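N-deoxyribosyltransferase (Bacillus psychrosaccharolyticus, PDB 6EVS) catalyses the exchange of the base of 2'-deoxyribonucleosides, moving the deoxyribosyl group from one nucleobase to another, and is a biocatalyst for making modified nucleosides. Local coordinates at residues P42-E45 with F46-E50. Residues are numbered along the deposited sequence; the frame is centred on the assembly and turned at random.
Sequences PEVE and FGSFE
Ser-48 reaches back over a type II beta turn to the carbonyl of Glu-45, a worked example of how a loop is folded into the start of a helix. The turn spans Glu-45 to Ser-48, with Gly-47, at positive phi, in its third position, and it delivers the chain to the N-cap of helix 49-65, which follows the loop after strand 32-34 at the periphery of the nucleoside deoxyribosyltransferase fold. Two donors of one residue grip Glu-45 O. Ser-48 N closes the turn at 3.2 Å from Glu-45 O, standing above the carbonyl plane, whereas Ser-48 OG gives the shorter bond, 2.8 Å to the same O, tilted only 20° from that plane. With chi1 at 65°, OG sits between its own backbone N and carbonyl carbon; from there it also caps Trp-51 N in the first turn of the helix.

Beside these bonds lies the compact part of the contact. Val-44 CG1 packs 3.5 Å from Ser-48 OG and also meets CB and CG of Glu-50, while Val-44 CG2 lies 3.1 Å from Glu-50 OE1, a close approach of a methyl to a carboxylate oxygen. The outer side is looser: the exposed Glu-45 chain runs out extended, its CB and CG lying against the backbone of Phe-46, the next residue. Also exposed, Phe-46 turns its ring toward Trp-51 of the helix. Beyond the contact, Phe-49 meets Phe-54 of a second subunit. Elsewhere on the exposed surface, the bent Glu-43 chain brings its carboxylate to the Phe-46 ring edge, the two planes 63° apart, with OE2 3.2 Å from CD1 of Phe-46.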
ATOM      1  N   PRO A  42     -20.014   1.095  23.798  1.00 93.52           N
ATOM      2  CA  PRO A  42     -20.988   1.102  24.897  1.00102.59           C
ATOM      3  C   PRO A  42     -22.410   0.694  24.510  1.00105.56           C
ATOM      4  O   PRO A  42     -23.195   1.537  24.064  1.00113.31           O
ATOM      5  CB  PRO A  42     -20.948   2.567  25.353  1.00106.00           C
ATOM      6  CG  PRO A  42     -20.488   3.357  24.083  1.00104.61           C
ATOM      7  CD  PRO A  42     -20.099   2.340  23.021  1.00 99.88           C
ATOM      8  N   GLU A  43     -22.766  -0.579  24.673  1.00 96.85           N
ATOM      9  CA  GLU A  43     -21.821  -1.620  25.047  1.00 89.45           C
ATOM     10  C   GLU A  43     -22.256  -2.962  24.491  1.00 83.88           C
ATOM     11  O   GLU A  43     -23.094  -3.651  25.069  1.00 91.36           O
ATOM     12  CB  GLU A  43     -21.657  -1.733  26.567  1.00 91.46           C
ATOM     13  CG  GLU A  43     -20.651  -2.808  27.003  1.00 90.21           C
ATOM     14  CD  GLU A  43     -19.201  -2.369  26.847  1.00 89.17           C
ATOM     15  OE1 GLU A  43     -18.784  -1.426  27.547  1.00 91.02           O
ATOM     16  OE2 GLU A  43     -18.473  -2.958  26.017  1.00 87.46           O
ATOM     17  N   VAL A  44     -21.695  -3.308  23.337  1.00 74.76           N
ATOM     18  CA  VAL A  44     -21.614  -4.702  22.944  1.00 68.92           C
ATOM     19  C   VAL A  44     -21.003  -5.479  24.100  1.00 67.31           C
ATOM     20  O   VAL A  44     -20.112  -4.978  24.796  1.00 70.83           O
ATOM     21  CB  VAL A  44     -20.771  -4.830  21.660  1.00 64.19           C
ATOM     22  CG1 VAL A  44     -20.243  -6.236  21.494  1.00 66.60           C
ATOM     23  CG2 VAL A  44     -21.583  -4.419  20.453  1.00 63.21           C
ATOM     24  N   GLU A  45     -21.492  -6.702  24.328  1.00 67.93           N
ATOM     25  CA  GLU A  45     -20.993  -7.509  25.437  1.00 66.27           C
ATOM     26  C   GLU A  45     -19.474  -7.572  25.415  1.00 62.47           C
ATOM     27  O   GLU A  45     -18.869  -7.878  24.381  1.00 52.79           O
ATOM     28  CB  GLU A  45     -21.574  -8.922  25.387  1.00 75.14           C
ATOM     29  CG  GLU A  45     -20.959  -9.860  26.425  1.00 75.88           C
ATOM     30  CD  GLU A  45     -21.754 -11.127  26.616  1.00 79.45           C
ATOM     31  OE1 GLU A  45     -22.050 -11.478  27.782  1.00 86.00           O
ATOM     32  OE2 GLU A  45     -22.086 -11.773  25.600  1.00 77.87           O
ATOM     33  N   PHE A  46     -18.863  -7.246  26.553  1.00 61.66           N
ATOM     34  CA  PHE A  46     -17.410  -7.237  26.631  1.00 63.40           C
ATOM     35  C   PHE A  46     -16.862  -8.624  26.322  1.00 58.31           C
ATOM     36  O   PHE A  46     -17.427  -9.638  26.738  1.00 58.02           O
ATOM     37  CB  PHE A  46     -16.941  -6.767  28.015  1.00 69.30           C
ATOM     38  CG  PHE A  46     -15.809  -5.773  27.960  1.00 72.46           C
ATOM     39  CD1 PHE A  46     -16.036  -4.466  27.543  1.00 69.47           C
ATOM     40  CD2 PHE A  46     -14.516  -6.149  28.294  1.00 69.91           C
ATOM     41  CE1 PHE A  46     -15.000  -3.544  27.473  1.00 60.51           C
ATOM     42  CE2 PHE A  46     -13.475  -5.237  28.228  1.00 70.49           C
ATOM     43  CZ  PHE A  46     -13.716  -3.929  27.817  1.00 62.75           C
ATOM     44  N   GLY A  47     -15.787  -8.668  25.536  1.00 57.28           N
ATOM     45  CA  GLY A  47     -15.114  -9.915  25.245  1.00 56.00           C
ATOM     46  C   GLY A  47     -15.822 -10.839  24.280  1.00 53.68           C
ATOM     47  O   GLY A  47     -15.262 -11.887  23.934  1.00 58.45           O
ATOM     48  N   SER A  48     -17.030 -10.502  23.841  1.00 52.97           N
ATOM     49  CA  SER A  48     -17.686 -11.295  22.813  1.00 49.89           C
ATOM     50  C   SER A  48     -16.906 -11.216  21.495  1.00 43.82           C
ATOM     51  O   SER A  48     -16.033 -10.356  21.301  1.00 43.77           O
ATOM     52  CB  SER A  48     -19.118 -10.807  22.607  1.00 54.05           C
ATOM     53  OG  SER A  48     -19.098  -9.480  22.096  1.00 51.46           O
ATOM     54  N   PHE A  49     -17.227 -12.135  20.578  1.00 47.49           N
ATOM     55  CA  PHE A  49     -16.654 -12.048  19.234  1.00 47.99           C
ATOM     56  C   PHE A  49     -17.038 -10.738  18.557  1.00 41.66           C
ATOM     57  O   PHE A  49     -16.205 -10.109  17.893  1.00 46.30           O
ATOM     58  CB  PHE A  49     -17.095 -13.233  18.369  1.00 50.20           C
ATOM     59  CG  PHE A  49     -16.412 -13.270  17.032  1.00 48.47           C
ATOM     60  CD1 PHE A  49     -15.137 -13.790  16.917  1.00 52.34           C
ATOM     61  CD2 PHE A  49     -17.021 -12.750  15.907  1.00 47.79           C
ATOM     62  CE1 PHE A  49     -14.483 -13.804  15.705  1.00 49.98           C
ATOM     63  CE2 PHE A  49     -16.366 -12.760  14.689  1.00 49.45           C
ATOM     64  CZ  PHE A  49     -15.096 -13.291  14.592  1.00 43.74           C
ATOM     65  N   GLU A  50     -18.300 -10.320  18.696  1.00 43.18           N
ATOM     66  CA  GLU A  50     -18.708  -9.021  18.166  1.00 53.47           C
ATOM     67  C   GLU A  50     -17.843  -7.890  18.724  1.00 43.71           C
ATOM     68  O   GLU A  50     -17.411  -6.995  17.985  1.00 39.35           O
ATOM     69  CB  GLU A  50     -20.182  -8.773  18.489  1.00 56.72           C
ATOM     70  CG  GLU A  50     -20.762  -7.520  17.857  1.00 68.79           C
ATOM     71  CD  GLU A  50     -22.267  -7.472  17.922  1.00 84.63           C
ATOM     72  OE1 GLU A  50     -22.822  -6.608  18.646  1.00 91.85           O
ATOM     73  OE2 GLU A  50     -22.925  -8.302  17.251  1.00 93.19           O
TER